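Local coordinates for extracellular solute-binding protein family 5 (Brucella melitensis, PDB 4ONY) that probably captures peptides or related solutes in the periplasm and delivers them to an ABC transporter for import, at residues 72-77 with 188-193; 85-90 with 115-120; 140-145 with 200-205. One frame throughout, in Å; residues are numbered along the deposited sequence.

Contact 1. Residues 72-77 with 188-193; sequences GLYNDG and SMPVLP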
ATOM      1  N   GLY A  72       1.302   1.579 -16.782  1.00 16.03           N
ATOM      2  CA  GLY A  72       1.203   2.990 -17.140  1.00 16.42           C
ATOM      3  C   GLY A  72      -0.188   3.411 -17.635  1.00 16.80           C
ATOM      4  O   GLY A  72      -0.451   4.607 -17.758  1.00 18.37           O
ATOM      5  N   LEU A  73      -1.080   2.473 -17.886  1.00 15.31           N
ATOM      6  CA  LEU A  73      -2.357   2.808 -18.488  1.00 16.04           C
ATOM      7  C   LEU A  73      -3.324   3.395 -17.468  1.00 16.04           C
ATOM      8  O   LEU A  73      -3.990   4.403 -17.739  1.00 16.59           O
ATOM      9  CB  LEU A  73      -2.977   1.585 -19.175  1.00 15.85           C
ATOM     10  CG  LEU A  73      -2.159   1.013 -20.319  1.00 16.34           C
ATOM     11  CD1 LEU A  73      -2.645  -0.396 -20.654  1.00 17.13           C
ATOM     12  CD2 LEU A  73      -2.287   1.898 -21.555  1.00 16.95           C
ATOM     13  N   TYR A  74      -3.413   2.736 -16.322  1.00 15.71           N
ATOM     14  CA  TYR A  74      -4.386   3.040 -15.304  1.00 16.77           C
ATOM     15  C   TYR A  74      -3.923   2.408 -13.970  1.00 17.89           C
ATOM     16  O   TYR A  74      -3.383   1.315 -13.949  1.00 19.49           O
ATOM     17  CB  TYR A  74      -5.759   2.474 -15.680  1.00 16.62           C
ATOM     18  CG  TYR A  74      -6.818   2.777 -14.648  1.00 16.54           C
ATOM     19  CD1 TYR A  74      -7.388   4.038 -14.582  1.00 16.96           C
ATOM     20  CD2 TYR A  74      -7.213   1.829 -13.723  1.00 16.16           C
ATOM     21  CE1 TYR A  74      -8.371   4.335 -13.649  1.00 17.22           C
ATOM     22  CE2 TYR A  74      -8.166   2.113 -12.758  1.00 16.49           C
ATOM     23  CZ  TYR A  74      -8.733   3.381 -12.727  1.00 17.17           C
ATOM     24  OH  TYR A  74      -9.679   3.688 -11.810  1.00 17.80           O
ATOM     25  N   ASN A  75      -4.115   3.104 -12.880  1.00 20.17           N
ATOM     26  CA  ASN A  75      -3.773   2.579 -11.535  1.00 22.84           C
ATOM     27  C   ASN A  75      -2.328   2.128 -11.368  1.00 24.15           C
ATOM     28  O   ASN A  75      -2.041   1.068 -10.811  1.00 26.00           O
ATOM     29  CB  ASN A  75      -4.692   1.394 -11.193  1.00 23.57           C
ATOM     30  CG  ASN A  75      -4.604   1.018  -9.718  1.00 26.49           C
ATOM     31  OD1 ASN A  75      -4.201   1.836  -8.897  1.00 29.64           O
ATOM     32  ND2 ASN A  75      -4.938  -0.227  -9.384  1.00 26.79           N
ATOM     33  N   ASP A  76      -1.407   2.889 -11.910  1.00 25.76           N
ATOM     34  CA  ASP A  76      -0.043   2.471 -11.876  1.00 26.02           C
ATOM     35  C   ASP A  76       0.619   3.082 -10.612  1.00 25.77           C
ATOM     36  O   ASP A  76       0.499   4.268 -10.370  1.00 20.16           O
ATOM     37  CB  ASP A  76       0.664   2.913 -13.131  1.00 26.63           C
ATOM     38  CG  ASP A  76       2.054   2.327 -13.227  1.00 30.23           C
ATOM     39  OD1 ASP A  76       2.971   2.832 -12.524  1.00 29.29           O
ATOM     40  OD2 ASP A  76       2.233   1.376 -14.022  1.00 27.98           O
ATOM     41  N   GLY A  77       1.314   2.238  -9.847  1.00 29.85           N
ATOM     42  CA  GLY A  77       1.985   2.633  -8.601  1.00 31.99           C
ATOM     43  C   GLY A  77       3.019   3.739  -8.727  1.00 33.81           C
ATOM     44  O   GLY A  77       3.133   4.575  -7.857  1.00 39.42           O
ATOM     45  N   SER A 188     -11.667   5.799  -8.239  1.00 16.80           N
ATOM     46  CA  SER A 188     -11.261   4.419  -8.533  1.00 16.52           C
ATOM     47  C   SER A 188     -12.085   3.792  -9.640  1.00 16.62           C
ATOM     48  O   SER A 188     -12.326   2.583  -9.642  1.00 16.31           O
ATOM     49  CB  SER A 188     -11.323   3.516  -7.277  1.00 16.37           C
ATOM     50  OG  SER A 188     -10.623   4.137  -6.204  1.00 16.76           O
ATOM     51  N   MET A 189     -12.515   4.616 -10.581  1.00 16.33           N
ATOM     52  CA  MET A 189     -13.115   4.129 -11.799  1.00 16.02           C
ATOM     53  C   MET A 189     -12.619   5.012 -12.938  1.00 15.72           C
ATOM     54  O   MET A 189     -12.503   6.214 -12.779  1.00 15.92           O
ATOM     55  CB  MET A 189     -14.648   4.207 -11.749  1.00 16.92           C
ATOM     56  CG  MET A 189     -15.323   3.147 -10.893  1.00 17.45           C
ATOM     57  SD  MET A 189     -15.063   1.491 -11.586  1.00 18.04           S
ATOM     58  CE  MET A 189     -16.585   1.288 -12.494  1.00 17.76           C
ATOM     59  N   PRO A 190     -12.356   4.421 -14.090  1.00 15.75           N
ATOM     60  CA  PRO A 190     -12.039   5.237 -15.257  1.00 15.92           C
ATOM     61  C   PRO A 190     -13.250   5.883 -15.872  1.00 16.34           C
ATOM     62  O   PRO A 190     -14.393   5.630 -15.431  1.00 17.04           O
ATOM     63  CB  PRO A 190     -11.461   4.209 -16.210  1.00 15.91           C
ATOM     64  CG  PRO A 190     -12.305   2.996 -15.934  1.00 16.06           C
ATOM     65  CD  PRO A 190     -12.448   2.997 -14.433  1.00 15.85           C
ATOM     66  N   VAL A 191     -13.001   6.742 -16.866  1.00 16.18           N
ATOM     67  CA  VAL A 191     -13.988   7.055 -17.854  1.00 16.32           C
ATOM     68  C   VAL A 191     -13.446   6.536 -19.188  1.00 16.57           C
ATOM     69  O   VAL A 191     -12.313   6.836 -19.573  1.00 16.89           O
ATOM     70  CB  VAL A 191     -14.323   8.572 -17.900  1.00 16.60           C
ATOM     71  CG1 VAL A 191     -15.445   8.833 -18.895  1.00 17.07           C
ATOM     72  CG2 VAL A 191     -14.748   9.058 -16.536  1.00 16.20           C
ATOM     73  N   LEU A 192     -14.302   5.781 -19.882  1.00 17.28           N
ATOM     74  CA  LEU A 192     -14.031   5.106 -21.146  1.00 17.64           C
ATOM     75  C   LEU A 192     -14.767   5.776 -22.323  1.00 18.08           C
ATOM     76  O   LEU A 192     -15.866   6.309 -22.153  1.00 18.14           O
ATOM     77  CB  LEU A 192     -14.517   3.654 -21.088  1.00 17.84           C
ATOM     78  CG  LEU A 192     -13.945   2.813 -19.953  1.00 18.18           C
ATOM     79  CD1 LEU A 192     -14.426   1.375 -19.998  1.00 18.52           C
ATOM     80  CD2 LEU A 192     -12.406   2.819 -19.966  1.00 17.82           C
ATOM     81  N   PRO A 193     -14.169   5.751 -23.519  1.00 18.31           N
ATOM     82  CA  PRO A 193     -14.752   6.379 -24.712  1.00 19.05           C
ATOM     83  C   PRO A 193     -15.742   5.496 -25.478  1.00 19.87           C
ATOM     84  O   PRO A 193     -15.313   4.568 -26.187  1.00 19.95           O
ATOM     85  CB  PRO A 193     -13.533   6.646 -25.589  1.00 18.71           C
ATOM     86  CG  PRO A 193     -12.563   5.586 -25.216  1.00 18.08           C
ATOM     87  CD  PRO A 193     -12.804   5.284 -23.763  1.00 18.14           C
TER
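Y74 reaches across to the chain at S188-P190 with the outer end of its ring, and that one side chain makes every contact from the 72-77 side. Its OH lies 3.2 Å from S188 C and the same 3.2 Å from M189 N, yet the angle at this N is too poor for a hydrogen bond, so the hydroxyl merely rests against the peptide link. Next to it the ring meets P190: Y74 CE1 is 4.0 Å from P190 CB, and Y74 OH is 3.9 Å from P190 CD. The two side chains cross at about a right angle, and the proline backbone N approaches the tyrosine ring obliquely. CG of Y74 stands anti to the backbone N (chi1 -180°), which carries the ring out from its loop toward the other segment. Both segments are irregular: 72-77 belongs to the loop between strands 46-52 and 88-90, whereas 188-193 leaves helix 181-187 at S188, so the contact joins two connecting loops of a family 5 solute-binding protein. In the second shell, F61 meets the Y74 ring edge-to-face and also touches P190. R154 donates to S188 O. Farther back, D76 binds within its own loop: OD2 takes a weak 2.9 Å bond from G72 N and forms a salt bridge with R71, while OD1 accepts from the backbone N of E78 and of F79.

Contact 2. Residues 85-90 with 115-120; sequences QTLMLR and VEFTLN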
ATOM      1  N   GLN A  85      -8.303   8.205 -17.333  1.00 15.20           N
ATOM      2  CA  GLN A  85      -8.436   9.106 -16.203  1.00 14.59           C
ATOM      3  C   GLN A  85      -9.688   8.842 -15.415  1.00 14.67           C
ATOM      4  O   GLN A  85     -10.617   8.185 -15.873  1.00 15.16           O
ATOM      5  CB  GLN A  85      -8.460  10.533 -16.687  1.00 14.82           C
ATOM      6  CG  GLN A  85      -7.212  10.943 -17.421  1.00 14.54           C
ATOM      7  CD  GLN A  85      -7.230  12.405 -17.821  1.00 14.77           C
ATOM      8  OE1 GLN A  85      -8.142  12.865 -18.474  1.00 14.65           O
ATOM      9  NE2 GLN A  85      -6.185  13.137 -17.417  1.00 14.71           N
ATOM     10  N   THR A  86      -9.678   9.363 -14.207  1.00 14.78           N
ATOM     11  CA  THR A  86     -10.797   9.284 -13.284  1.00 14.75           C
ATOM     12  C   THR A  86     -11.515  10.647 -13.238  1.00 14.48           C
ATOM     13  O   THR A  86     -11.018  11.653 -13.787  1.00 14.26           O
ATOM     14  CB  THR A  86     -10.284   8.980 -11.880  1.00 14.64           C
ATOM     15  OG1 THR A  86      -9.310   9.972 -11.542  1.00 14.95           O
ATOM     16  CG2 THR A  86      -9.672   7.623 -11.865  1.00 14.79           C
ATOM     17  N   LEU A  87     -12.664  10.682 -12.571  1.00 14.18           N
ATOM     18  CA  LEU A  87     -13.386  11.932 -12.469  1.00 14.55           C
ATOM     19  C   LEU A  87     -12.600  12.937 -11.656  1.00 14.52           C
ATOM     20  O   LEU A  87     -12.607  14.139 -11.949  1.00 14.36           O
ATOM     21  CB  LEU A  87     -14.763  11.703 -11.870  1.00 14.93           C
ATOM     22  CG  LEU A  87     -15.683  10.966 -12.863  1.00 15.14           C
ATOM     23  CD1 LEU A  87     -16.841  10.288 -12.136  1.00 15.63           C
ATOM     24  CD2 LEU A  87     -16.259  11.923 -13.912  1.00 15.47           C
ATOM     25  N   MET A  88     -11.941  12.455 -10.603  1.00 14.38           N
ATOM     26  CA  MET A  88     -11.179  13.351  -9.691  1.00 14.55           C
ATOM     27  C   MET A  88      -9.840  12.717  -9.392  1.00 14.49           C
ATOM     28  O   MET A  88      -9.706  11.477  -9.468  1.00 13.58           O
ATOM     29  CB  MET A  88     -11.959  13.599  -8.402  1.00 15.31           C
ATOM     30  CG  MET A  88     -13.334  14.231  -8.651  1.00 16.23           C
ATOM     31  SD  MET A  88     -14.200  14.718  -7.151  1.00 17.31           S
ATOM     32  CE  MET A  88     -13.197  16.122  -6.677  1.00 17.27           C
ATOM     33  N   LEU A  89      -8.863  13.558  -9.088  1.00 14.79           N
ATOM     34  CA  LEU A  89      -7.478  13.143  -8.942  1.00 16.04           C
ATOM     35  C   LEU A  89      -7.024  13.182  -7.490  1.00 16.74           C
ATOM     36  O   LEU A  89      -7.156  14.208  -6.810  1.00 16.08           O
ATOM     37  CB  LEU A  89      -6.580  14.089  -9.740  1.00 16.78           C
ATOM     38  CG  LEU A  89      -5.080  13.834  -9.705  1.00 17.78           C
ATOM     39  CD1 LEU A  89      -4.701  12.527 -10.363  1.00 18.41           C
ATOM     40  CD2 LEU A  89      -4.361  14.998 -10.367  1.00 18.78           C
ATOM     41  N   ARG A  90      -6.436  12.095  -7.041  1.00 16.41           N
ATOM     42  CA  ARG A  90      -5.966  12.009  -5.677  1.00 18.49           C
ATOM     43  C   ARG A  90      -4.717  12.891  -5.443  1.00 17.22           C
ATOM     44  O   ARG A  90      -3.735  12.777  -6.186  1.00 18.35           O
ATOM     45  CB  ARG A  90      -5.628  10.547  -5.459  1.00 20.07           C
ATOM     46  CG  ARG A  90      -5.140  10.208  -4.089  1.00 22.12           C
ATOM     47  CD  ARG A  90      -6.291   9.738  -3.283  1.00 22.25           C
ATOM     48  NE  ARG A  90      -5.853   9.282  -1.985  1.00 21.98           N
ATOM     49  CZ  ARG A  90      -5.934   8.038  -1.558  1.00 21.95           C
ATOM     50  NH1 ARG A  90      -6.408   7.094  -2.328  1.00 23.30           N
ATOM     51  NH2 ARG A  90      -5.552   7.732  -0.334  1.00 21.79           N
ATOM     52  N   VAL A 115     -23.957  11.479  -5.187  1.00 21.57           N
ATOM     53  CA  VAL A 115     -22.875  12.375  -5.570  1.00 21.29           C
ATOM     54  C   VAL A 115     -23.126  12.809  -7.002  1.00 22.41           C
ATOM     55  O   VAL A 115     -23.608  12.030  -7.814  1.00 24.30           O
ATOM     56  CB  VAL A 115     -21.465  11.740  -5.375  1.00 20.23           C
ATOM     57  CG1 VAL A 115     -21.273  10.537  -6.278  1.00 20.38           C
ATOM     58  CG2 VAL A 115     -20.345  12.756  -5.637  1.00 19.96           C
ATOM     59  N   GLU A 116     -22.830  14.056  -7.308  1.00 22.68           N
ATOM     60  CA  GLU A 116     -23.062  14.590  -8.639  1.00 23.98           C
ATOM     61  C   GLU A 116     -21.806  15.317  -9.154  1.00 22.34           C
ATOM     62  O   GLU A 116     -21.213  16.096  -8.439  1.00 21.88           O
ATOM     63  CB  GLU A 116     -24.293  15.510  -8.637  1.00 25.72           C
ATOM     64  CG  GLU A 116     -24.589  16.166  -9.996  1.00 28.42           C
ATOM     65  CD  GLU A 116     -25.972  16.852 -10.044  1.00 31.93           C
ATOM     66  OE1 GLU A 116     -26.698  16.839  -9.044  1.00 33.65           O
ATOM     67  OE2 GLU A 116     -26.398  17.341 -11.098  1.00 36.63           O
ATOM     68  N   PHE A 117     -21.420  15.018 -10.389  1.00 21.39           N
ATOM     69  CA  PHE A 117     -20.205  15.541 -11.013  1.00 20.38           C
ATOM     70  C   PHE A 117     -20.601  16.346 -12.201  1.00 20.75           C
ATOM     71  O   PHE A 117     -21.524  15.946 -12.943  1.00 22.19           O
ATOM     72  CB  PHE A 117     -19.330  14.389 -11.501  1.00 19.75           C
ATOM     73  CG  PHE A 117     -18.907  13.446 -10.409  1.00 19.35           C
ATOM     74  CD1 PHE A 117     -17.810  13.745  -9.591  1.00 18.68           C
ATOM     75  CD2 PHE A 117     -19.587  12.255 -10.204  1.00 18.70           C
ATOM     76  CE1 PHE A 117     -17.408  12.872  -8.579  1.00 18.23           C
ATOM     77  CE2 PHE A 117     -19.209  11.407  -9.184  1.00 18.53           C
ATOM     78  CZ  PHE A 117     -18.114  11.701  -8.379  1.00 18.34           C
ATOM     79  N   THR A 118     -19.921  17.455 -12.413  1.00 19.87           N
ATOM     80  CA  THR A 118     -20.101  18.228 -13.617  1.00 20.26           C
ATOM     81  C   THR A 118     -18.778  18.205 -14.348  1.00 19.78           C
ATOM     82  O   THR A 118     -17.758  18.594 -13.787  1.00 18.45           O
ATOM     83  CB  THR A 118     -20.554  19.653 -13.300  1.00 20.98           C
ATOM     84  OG1 THR A 118     -21.710  19.581 -12.473  1.00 21.56           O
ATOM     85  CG2 THR A 118     -20.864  20.464 -14.567  1.00 21.68           C
ATOM     86  N   LEU A 119     -18.810  17.693 -15.579  1.00 20.13           N
ATOM     87  CA  LEU A 119     -17.615  17.536 -16.391  1.00 20.90           C
ATOM     88  C   LEU A 119     -17.105  18.882 -16.888  1.00 21.67           C
ATOM     89  O   LEU A 119     -17.874  19.815 -17.108  1.00 22.46           O
ATOM     90  CB  LEU A 119     -17.884  16.646 -17.599  1.00 21.50           C
ATOM     91  CG  LEU A 119     -18.440  15.243 -17.300  1.00 21.45           C
ATOM     92  CD1 LEU A 119     -18.715  14.485 -18.600  1.00 21.76           C
ATOM     93  CD2 LEU A 119     -17.447  14.493 -16.444  1.00 21.47           C
ATOM     94  N   ASN A 120     -15.795  18.957 -17.039  1.00 21.29           N
ATOM     95  CA  ASN A 120     -15.142  20.120 -17.581  1.00 21.70           C
ATOM     96  C   ASN A 120     -15.442  20.216 -19.081  1.00 21.99           C
ATOM     97  O   ASN A 120     -15.262  19.234 -19.811  1.00 20.97           O
ATOM     98  CB  ASN A 120     -13.639  19.962 -17.354  1.00 21.45           C
ATOM     99  CG  ASN A 120     -12.876  21.229 -17.662  1.00 21.70           C
ATOM    100  OD1 ASN A 120     -13.021  21.808 -18.769  1.00 22.42           O
ATOM    101  ND2 ASN A 120     -12.051  21.662 -16.722  1.00 20.90           N
TER
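L87 and M88 meet F117 and L119 in the buried layer beside an antiparallel sheet, where strands 88-90 and 114-119 each pair with strand 97-108 and no hydrogen bond joins the two segments directly. From CB of L87, which points toward the opposite strand, chi1 of -71° sets CG beside the backbone N, and the side chain forks there. CD1 goes to F117: it sits 3.8 Å above the ring plane, over the ring centre, in a CH-pi contact whose line to the centroid lies 13° off the normal. CD2 meets L119 CD2 at 3.8 Å. One leucine thus touches F117 with one methyl and L119 with the other. The F117 ring is also met from its edge, where M88, extended at chi2 (-173°), places its sulfur in the ring plane in a Met-aromatic contact. I185 and A186 of helix 181-187 pack on F117 as well, and A186 also touches M88, so this helix lies against the same apolar cluster. Just before the strand, T86 OG1 donates to M88 O at 2.6 Å, the hydroxyl lying above the carbonyl plane. At the ring edge, M88 SD comes to 4.0 Å from F117 CE1.

Contact 3. Residues 140-145 with 200-205; sequences YDILTE and DTFGNS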
ATOM      1  N   TYR A 140     -20.075   2.745 -16.932  1.00 17.85           N
ATOM      2  CA  TYR A 140     -20.656   1.909 -15.841  1.00 18.63           C
ATOM      3  C   TYR A 140     -21.430   0.715 -16.419  1.00 19.89           C
ATOM      4  O   TYR A 140     -21.424  -0.396 -15.837  1.00 20.48           O
ATOM      5  CB  TYR A 140     -21.478   2.740 -14.837  1.00 18.44           C
ATOM      6  CG  TYR A 140     -20.529   3.523 -13.973  1.00 17.88           C
ATOM      7  CD1 TYR A 140     -19.938   4.676 -14.437  1.00 17.86           C
ATOM      8  CD2 TYR A 140     -20.139   3.045 -12.722  1.00 17.92           C
ATOM      9  CE1 TYR A 140     -18.984   5.354 -13.683  1.00 17.79           C
ATOM     10  CE2 TYR A 140     -19.196   3.708 -11.957  1.00 17.79           C
ATOM     11  CZ  TYR A 140     -18.612   4.872 -12.428  1.00 17.75           C
ATOM     12  OH  TYR A 140     -17.637   5.535 -11.668  1.00 17.66           O
ATOM     13  N   ASP A 141     -22.088   0.942 -17.547  1.00 20.58           N
ATOM     14  CA  ASP A 141     -22.763  -0.150 -18.279  1.00 22.48           C
ATOM     15  C   ASP A 141     -21.734  -1.269 -18.678  1.00 21.59           C
ATOM     16  O   ASP A 141     -21.815  -2.422 -18.188  1.00 20.77           O
ATOM     17  CB  ASP A 141     -23.478   0.442 -19.508  1.00 24.32           C
ATOM     18  CG  ASP A 141     -24.177  -0.614 -20.358  1.00 26.87           C
ATOM     19  OD1 ASP A 141     -24.395  -1.732 -19.894  1.00 29.06           O
ATOM     20  OD2 ASP A 141     -24.469  -0.319 -21.515  1.00 29.71           O
ATOM     21  N   ILE A 142     -20.730  -0.909 -19.478  1.00 20.20           N
ATOM     22  CA  ILE A 142     -19.843  -1.917 -20.006  1.00 19.98           C
ATOM     23  C   ILE A 142     -18.943  -2.580 -18.956  1.00 19.85           C
ATOM     24  O   ILE A 142     -18.677  -3.759 -19.059  1.00 19.96           O
ATOM     25  CB  ILE A 142     -19.010  -1.407 -21.203  1.00 20.42           C
ATOM     26  CG1 ILE A 142     -18.384  -2.590 -21.946  1.00 21.12           C
ATOM     27  CG2 ILE A 142     -17.919  -0.447 -20.778  1.00 19.30           C
ATOM     28  CD1 ILE A 142     -17.655  -2.184 -23.213  1.00 21.83           C
ATOM     29  N   LEU A 143     -18.483  -1.838 -17.948  1.00 19.59           N
ATOM     30  CA  LEU A 143     -17.641  -2.412 -16.912  1.00 19.69           C
ATOM     31  C   LEU A 143     -18.408  -3.339 -15.977  1.00 19.67           C
ATOM     32  O   LEU A 143     -17.852  -4.323 -15.517  1.00 18.96           O
ATOM     33  CB  LEU A 143     -16.944  -1.337 -16.101  1.00 19.78           C
ATOM     34  CG  LEU A 143     -15.863  -0.575 -16.838  1.00 20.27           C
ATOM     35  CD1 LEU A 143     -15.283   0.458 -15.908  1.00 21.18           C
ATOM     36  CD2 LEU A 143     -14.745  -1.545 -17.257  1.00 21.26           C
ATOM     37  N   THR A 144     -19.665  -3.023 -15.712  1.00 19.36           N
ATOM     38  CA  THR A 144     -20.523  -3.911 -14.991  1.00 20.30           C
ATOM     39  C   THR A 144     -20.735  -5.227 -15.762  1.00 21.41           C
ATOM     40  O   THR A 144     -20.607  -6.317 -15.211  1.00 20.52           O
ATOM     41  CB  THR A 144     -21.867  -3.233 -14.677  1.00 21.05           C
ATOM     42  OG1 THR A 144     -21.613  -2.040 -13.904  1.00 21.20           O
ATOM     43  CG2 THR A 144     -22.762  -4.178 -13.871  1.00 21.39           C
ATOM     44  N   GLU A 145     -21.013  -5.133 -17.055  1.00 22.88           N
ATOM     45  CA  GLU A 145     -21.278  -6.353 -17.858  1.00 24.91           C
ATOM     46  C   GLU A 145     -19.984  -7.167 -18.118  1.00 23.42           C
ATOM     47  O   GLU A 145     -19.998  -8.421 -18.059  1.00 22.90           O
ATOM     48  CB  GLU A 145     -21.926  -5.947 -19.182  1.00 28.08           C
ATOM     49  CG  GLU A 145     -22.546  -7.109 -19.966  1.00 34.12           C
ATOM     50  CD  GLU A 145     -22.645  -6.927 -21.493  1.00 37.19           C
ATOM     51  OE1 GLU A 145     -22.717  -5.816 -22.041  1.00 39.87           O
ATOM     52  OE2 GLU A 145     -22.671  -7.966 -22.169  1.00 45.92           O
ATOM     53  N   ASP A 200     -18.294  -5.598 -28.647  1.00 27.00           N
ATOM     54  CA  ASP A 200     -18.231  -7.039 -28.840  1.00 27.63           C
ATOM     55  C   ASP A 200     -16.832  -7.525 -28.556  1.00 25.90           C
ATOM     56  O   ASP A 200     -16.686  -8.582 -27.964  1.00 25.05           O
ATOM     57  CB  ASP A 200     -18.606  -7.440 -30.248  1.00 30.61           C
ATOM     58  CG  ASP A 200     -20.052  -7.156 -30.555  1.00 33.50           C
ATOM     59  OD1 ASP A 200     -20.850  -7.098 -29.603  1.00 34.73           O
ATOM     60  OD2 ASP A 200     -20.386  -6.972 -31.750  1.00 39.84           O
ATOM     61  N   THR A 201     -15.802  -6.750 -28.901  1.00 24.38           N
ATOM     62  CA  THR A 201     -14.441  -7.223 -28.605  1.00 24.00           C
ATOM     63  C   THR A 201     -13.849  -6.740 -27.287  1.00 22.47           C
ATOM     64  O   THR A 201     -12.793  -7.208 -26.900  1.00 22.54           O
ATOM     65  CB  THR A 201     -13.453  -6.953 -29.760  1.00 24.77           C
ATOM     66  OG1 THR A 201     -13.320  -5.566 -29.939  1.00 24.49           O
ATOM     67  CG2 THR A 201     -13.948  -7.629 -31.088  1.00 26.38           C
ATOM     68  N   PHE A 202     -14.501  -5.818 -26.591  1.00 21.32           N
ATOM     69  CA  PHE A 202     -14.005  -5.358 -25.305  1.00 20.40           C
ATOM     70  C   PHE A 202     -13.981  -6.554 -24.372  1.00 20.27           C
ATOM     71  O   PHE A 202     -14.983  -7.281 -24.220  1.00 20.02           O
ATOM     72  CB  PHE A 202     -14.897  -4.267 -24.752  1.00 20.17           C
ATOM     73  CG  PHE A 202     -14.388  -3.656 -23.460  1.00 19.56           C
ATOM     74  CD1 PHE A 202     -13.572  -2.566 -23.489  1.00 19.25           C
ATOM     75  CD2 PHE A 202     -14.741  -4.182 -22.223  1.00 19.15           C
ATOM     76  CE1 PHE A 202     -13.104  -1.985 -22.327  1.00 18.54           C
ATOM     77  CE2 PHE A 202     -14.282  -3.589 -21.049  1.00 19.19           C
ATOM     78  CZ  PHE A 202     -13.464  -2.485 -21.105  1.00 18.09           C
ATOM     79  N   GLY A 203     -12.822  -6.803 -23.784  1.00 19.50           N
ATOM     80  CA  GLY A 203     -12.646  -8.054 -23.059  1.00 18.86           C
ATOM     81  C   GLY A 203     -11.526  -8.883 -23.636  1.00 18.48           C
ATOM     82  O   GLY A 203     -10.891  -9.639 -22.889  1.00 18.51           O
ATOM     83  N   ASN A 204     -11.287  -8.768 -24.947  1.00 18.38           N
ATOM     84  CA  ASN A 204     -10.244  -9.546 -25.622  1.00 18.47           C
ATOM     85  C   ASN A 204      -8.871  -9.086 -25.134  1.00 18.28           C
ATOM     86  O   ASN A 204      -8.751  -7.966 -24.657  1.00 17.41           O
ATOM     87  CB  ASN A 204     -10.277  -9.399 -27.152  1.00 18.81           C
ATOM     88  CG  ASN A 204     -11.453 -10.128 -27.803  1.00 19.82           C
ATOM     89  OD1 ASN A 204     -12.254 -10.767 -27.144  1.00 20.12           O
ATOM     90  ND2 ASN A 204     -11.565 -10.000 -29.117  1.00 20.40           N
ATOM     91  N   SER A 205      -7.876  -9.967 -25.214  1.00 18.85           N
ATOM     92  CA  SER A 205      -6.466  -9.557 -25.170  1.00 19.52           C
ATOM     93  C   SER A 205      -6.245  -8.680 -26.384  1.00 19.40           C
ATOM     94  O   SER A 205      -6.730  -9.005 -27.485  1.00 19.87           O
ATOM     95  CB  SER A 205      -5.526 -10.738 -25.386  1.00 20.49           C
ATOM     96  OG  SER A 205      -5.738 -11.679 -24.434  1.00 22.22           O
TER
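I142 lays the end of its side chain over one face of the F202 ring, and this is the tight part of the contact. Its CD1 comes to 3.6 Å from F202 CG and 3.7 Å from F202 CD2, so the methyl sits toward the root of the ring rather than over its middle. The CH-pi line from I142 CD1 to the ring centroid is accordingly 27° off the normal. The isoleucine chain is extended, with CG1 anti to the backbone N (chi1 -165°) and CD1 carried on in the same sense, which projects the methyl from the helix onto the phenyl group. At the far end of the ring the fit is slacker: L143 CD2 approaches F202 CZ obliquely at 4.2 Å, and no hydrogen bond joins the two segments.

The outer side is polar and solvent-facing. D141 and E145, exposed on the helix, both form salt bridges with R199, just ahead of D200, and K146 donates to F202 O; these polar links lie beside the apolar contact. The loop itself makes a type II beta turn from T201 to N204, closed by N204 N to T201 O, with G203 adopting backbone angles that call for glycine. N59 and V62 also touch F202, adding their loop to the surroundings of the ring. Helix 133-146, which carries I142 and L143, follows strand 114-119, whereas the F202 loop runs from helix 181-187 toward strand 216-222.

In the fold
The three contacts lie on the same side of the chain's centre, in one lobe of the solute-binding fold. Contact 1 is the hub: its centre is about 13 Å from that of contact 2 and about 15 Å from that of contact 3, whereas the centres of contacts 2 and 3 are about 22 Å apart and the two do not touch. Segment 188-193 makes most of both links, through a probable hydrogen bond from V191 N to Q85 O and through M189, P190 and L192 packing on helix 133-146. Along the chain, contact 2 is nested within the loop closed by contact 1, while contact 3 crosses it. The loop after helix 181-187 thus touches both segment 85-90 and helix 133-146.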